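Local coordinates for protein adenylate isopentenyltransferase (Humulus lupulus, PDB 3A8T) that catalyses transfer of an isopentenyl group from dimethylallyl diphosphate to ATP, ADP or AMP in cytokinin biosynthesis, at residues 67-72 against 133-138. Numbering follows the deposited sequence.
Sequences EVINSD and PVLVGG. With ATP (adenosine-5'-triphosphate), chain B.
Strands 67-70 and 133-136 run parallel in neighbouring positions of the sheet, their axes 4.7 Å apart and inclined at 33°, and are joined by backbone hydrogen bonds from Val134 N to Glu67 O, Ile69 N to Val134 O, Val136 N to Ile69 O and Ser71 N to Val136 O. The last of these, 2.8 Å from Ser71 N to Val136 O, carries the pairing one residue past strand 67-70. On one face Val68 CG1 meets Val136 CG2 at 3.8 Å, and helix 53-61 packs on this face, Ser57 touching both valines and Lys53 and Ser54 touching Val136. With Val136 CG1 anti to the backbone N (chi1 -176°), CG2 stands beside that N and is the methyl turned to Val68. The other face faces helix 112-128: Ile69 CG2 lies 3.8 Å from Leu135 CD1, while Leu135 CG also reaches Ser71 CB, and Val123 and Ile126 pack on Ile69. Both strands belong to the parallel Rossmann-like sheet of this P-loop family, in which strand 132-136 sits between 66-70 and 41-46, the strand leading into the ATP-binding loop. Beyond the strands, both segments run on to the nucleotide. Asp72 OD2 accepts a nearly straight hydrogen bond of 3.3 Å from ATP N6, at 179°, the amine that receives the isopentenyl group, while Asp72 OD1 is held by the backbone amides of Met74 and Gln75. Replacing Asp72 with an alanine removes the carboxylate, which would probably leave the adenine amine without this acceptor and the amides of Met74 and Gln75 without theirs.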
ATOM      1  N   GLU A  67     -16.584  -1.432   6.299  1.00 20.35           N
ATOM      2  CA  GLU A  67     -16.295  -1.558   4.874  1.00 20.95           C
ATOM      3  C   GLU A  67     -15.029  -0.724   4.706  1.00 20.92           C
ATOM      4  O   GLU A  67     -14.811   0.288   5.395  1.00 19.34           O
ATOM      5  CB  GLU A  67     -17.441  -0.991   3.970  1.00 22.16           C
ATOM      6  CG  GLU A  67     -18.884  -1.524   4.296  1.00 26.14           C
ATOM      7  CD  GLU A  67     -19.914  -1.448   3.104  1.00 29.48           C
ATOM      8  OE1 GLU A  67     -19.525  -1.021   1.994  1.00 31.07           O
ATOM      9  OE2 GLU A  67     -21.125  -1.803   3.280  1.00 29.67           O
ATOM     10  N   VAL A  68     -14.205  -1.155   3.764  1.00 22.15           N
ATOM     11  CA  VAL A  68     -12.934  -0.523   3.514  1.00 21.35           C
ATOM     12  C   VAL A  68     -12.854   0.340   2.277  1.00 21.48           C
ATOM     13  O   VAL A  68     -13.368  -0.002   1.222  1.00 21.99           O
ATOM     14  CB  VAL A  68     -11.793  -1.618   3.457  1.00 21.85           C
ATOM     15  CG1 VAL A  68     -10.539  -1.039   2.868  1.00 23.70           C
ATOM     16  CG2 VAL A  68     -11.493  -2.152   4.853  1.00 20.38           C
ATOM     17  N   ILE A  69     -12.189   1.472   2.440  1.00 21.32           N
ATOM     18  CA  ILE A  69     -11.911   2.398   1.339  1.00 21.10           C
ATOM     19  C   ILE A  69     -10.398   2.373   1.253  1.00 21.19           C
ATOM     20  O   ILE A  69      -9.718   2.612   2.240  1.00 22.34           O
ATOM     21  CB  ILE A  69     -12.342   3.838   1.649  1.00 20.01           C
ATOM     22  CG1 ILE A  69     -13.848   3.869   1.948  1.00 18.69           C
ATOM     23  CG2 ILE A  69     -11.948   4.731   0.503  1.00 17.83           C
ATOM     24  CD1 ILE A  69     -14.431   5.208   2.405  1.00 17.61           C
ATOM     25  N   ASN A  70      -9.882   2.012   0.096  1.00 20.74           N
ATOM     26  CA  ASN A  70      -8.447   1.968  -0.139  1.00 21.68           C
ATOM     27  C   ASN A  70      -7.923   3.374  -0.364  1.00 22.94           C
ATOM     28  O   ASN A  70      -8.505   4.110  -1.154  1.00 22.45           O
ATOM     29  CB  ASN A  70      -8.145   1.170  -1.388  1.00 20.86           C
ATOM     30  CG  ASN A  70      -6.736   1.381  -1.864  1.00 20.53           C
ATOM     31  OD1 ASN A  70      -6.499   1.861  -2.950  1.00 21.83           O
ATOM     32  ND2 ASN A  70      -5.804   1.031  -1.042  1.00 18.71           N
ATOM     33  N   SER A  71      -6.833   3.741   0.324  1.00 25.28           N
ATOM     34  CA  SER A  71      -6.190   5.069   0.192  1.00 26.10           C
ATOM     35  C   SER A  71      -4.767   4.980  -0.378  1.00 26.61           C
ATOM     36  O   SER A  71      -4.018   5.943  -0.346  1.00 27.77           O
ATOM     37  CB  SER A  71      -6.137   5.801   1.533  1.00 24.97           C
ATOM     38  OG  SER A  71      -5.448   5.038   2.491  1.00 25.60           O
ATOM     39  N   ASP A  72      -4.395   3.810  -0.877  1.00 27.17           N
ATOM     40  CA  ASP A  72      -3.083   3.617  -1.497  1.00 26.77           C
ATOM     41  C   ASP A  72      -3.278   4.041  -2.980  1.00 26.14           C
ATOM     42  O   ASP A  72      -4.124   3.527  -3.698  1.00 25.57           O
ATOM     43  CB  ASP A  72      -2.688   2.167  -1.324  1.00 27.77           C
ATOM     44  CG  ASP A  72      -1.424   1.823  -2.031  1.00 30.92           C
ATOM     45  OD1 ASP A  72      -1.358   2.004  -3.262  1.00 33.32           O
ATOM     46  OD2 ASP A  72      -0.491   1.353  -1.356  1.00 31.98           O
ATOM     47  N   PRO A 133     -16.951   3.290   7.980  1.00 22.07           N
ATOM     48  CA  PRO A 133     -16.036   3.366   6.825  1.00 20.92           C
ATOM     49  C   PRO A 133     -14.582   3.394   7.416  1.00 21.87           C
ATOM     50  O   PRO A 133     -14.311   4.054   8.450  1.00 23.53           O
ATOM     51  CB  PRO A 133     -16.412   4.688   6.166  1.00 20.59           C
ATOM     52  CG  PRO A 133     -16.869   5.493   7.278  1.00 20.85           C
ATOM     53  CD  PRO A 133     -17.705   4.546   8.119  1.00 19.53           C
ATOM     54  N   VAL A 134     -13.661   2.680   6.783  1.00 22.20           N
ATOM     55  CA  VAL A 134     -12.267   2.594   7.252  1.00 19.83           C
ATOM     56  C   VAL A 134     -11.327   2.920   6.101  1.00 20.51           C
ATOM     57  O   VAL A 134     -11.282   2.184   5.121  1.00 20.98           O
ATOM     58  CB  VAL A 134     -11.986   1.200   7.718  1.00 18.14           C
ATOM     59  CG1 VAL A 134     -10.609   1.100   8.327  1.00 19.60           C
ATOM     60  CG2 VAL A 134     -13.081   0.778   8.707  1.00 17.12           C
ATOM     61  N   LEU A 135     -10.601   4.031   6.219  1.00 18.84           N
ATOM     62  CA  LEU A 135      -9.642   4.438   5.191  1.00 20.12           C
ATOM     63  C   LEU A 135      -8.347   3.643   5.398  1.00 21.18           C
ATOM     64  O   LEU A 135      -7.694   3.813   6.399  1.00 21.36           O
ATOM     65  CB  LEU A 135      -9.358   5.925   5.334  1.00 18.14           C
ATOM     66  CG  LEU A 135      -8.805   6.649   4.132  1.00 19.01           C
ATOM     67  CD1 LEU A 135      -9.743   6.549   2.960  1.00 15.04           C
ATOM     68  CD2 LEU A 135      -8.565   8.119   4.527  1.00 18.94           C
ATOM     69  N   VAL A 136      -7.985   2.780   4.455  1.00 21.96           N
ATOM     70  CA  VAL A 136      -6.800   1.941   4.603  1.00 22.87           C
ATOM     71  C   VAL A 136      -5.780   2.172   3.519  1.00 25.14           C
ATOM     72  O   VAL A 136      -6.012   1.891   2.320  1.00 24.93           O
ATOM     73  CB  VAL A 136      -7.197   0.422   4.617  1.00 24.71           C
ATOM     74  CG1 VAL A 136      -5.976  -0.474   4.865  1.00 21.00           C
ATOM     75  CG2 VAL A 136      -8.247   0.201   5.697  1.00 24.59           C
ATOM     76  N   GLY A 137      -4.629   2.680   3.934  1.00 26.07           N
ATOM     77  CA  GLY A 137      -3.615   2.947   2.946  1.00 25.19           C
ATOM     78  C   GLY A 137      -2.561   3.937   3.381  1.00 25.52           C
ATOM     79  O   GLY A 137      -2.649   4.579   4.442  1.00 24.57           O
ATOM     80  N   GLY A 138      -1.564   4.065   2.517  1.00 25.10           N
ATOM     81  CA  GLY A 138      -0.457   4.912   2.839  1.00 27.94           C
ATOM     82  C   GLY A 138      -0.122   6.095   1.978  1.00 27.65           C
ATOM     83  O   GLY A 138       1.005   6.593   2.119  1.00 29.08           O
TER
HETATM   84  PG  ATP B 800       4.087  11.345  -3.351  1.00 48.05           P
HETATM   85  O1G ATP B 800       3.003  12.359  -3.548  1.00 48.83           O
HETATM   86  O2G ATP B 800       4.486  10.763  -4.821  1.00 47.02           O
HETATM   87  O3G ATP B 800       5.395  12.034  -2.702  1.00 48.63           O
HETATM   88  PB  ATP B 800       2.109  10.086  -1.906  1.00 31.98           P
HETATM   89  O1B ATP B 800       1.876  10.724  -0.646  1.00 34.73           O
HETATM   90  O2B ATP B 800       1.264  10.815  -2.985  1.00 34.85           O
HETATM   91  O3B ATP B 800       3.655  10.122  -2.304  1.00 41.04           O
HETATM   92  PA  ATP B 800       2.630   7.329  -1.612  1.00 28.06           P
HETATM   93  O1A ATP B 800       3.705   7.587  -0.666  1.00 25.62           O
HETATM   94  O2A ATP B 800       1.791   6.069  -1.026  1.00 29.31           O
HETATM   95  O3A ATP B 800       1.550   8.563  -1.798  1.00 32.49           O
HETATM   96  O5' ATP B 800       3.174   6.799  -3.049  1.00 28.79           O
HETATM   97  C5' ATP B 800       4.307   7.483  -3.510  1.00 26.02           C
HETATM   98  C4' ATP B 800       4.989   6.568  -4.508  1.00 25.79           C
HETATM   99  O4' ATP B 800       5.339   5.346  -3.847  1.00 25.90           O
HETATM  100  C3' ATP B 800       4.100   6.125  -5.695  1.00 26.66           C
HETATM  101  O3' ATP B 800       4.160   7.073  -6.757  1.00 29.71           O
HETATM  102  C2' ATP B 800       4.698   4.755  -6.058  1.00 24.24           C
HETATM  103  O2' ATP B 800       5.770   4.913  -6.922  1.00 26.76           O
HETATM  104  C1' ATP B 800       5.163   4.178  -4.741  1.00 24.27           C
HETATM  105  N9  ATP B 800       4.145   3.241  -4.191  1.00 24.81           N
HETATM  106  C8  ATP B 800       3.164   3.539  -3.245  1.00 26.13           C
HETATM  107  N7  ATP B 800       2.367   2.507  -3.062  1.00 28.54           N
HETATM  108  C5  ATP B 800       2.773   1.480  -3.861  1.00 27.22           C
HETATM  109  C6  ATP B 800       2.333   0.124  -4.132  1.00 27.05           C
HETATM  110  N6  ATP B 800       1.240  -0.433  -3.516  1.00 25.58           N
HETATM  111  N1  ATP B 800       3.033  -0.601  -5.029  1.00 25.98           N
HETATM  112  C2  ATP B 800       4.094  -0.103  -5.650  1.00 25.07           C
HETATM  113  N3  ATP B 800       4.537   1.139  -5.441  1.00 23.79           N
HETATM  114  C4  ATP B 800       3.935   1.953  -4.588  1.00 24.83           C
HETATM  115  O   HOH W   1      -5.667   5.603   5.580  1.00 27.15           O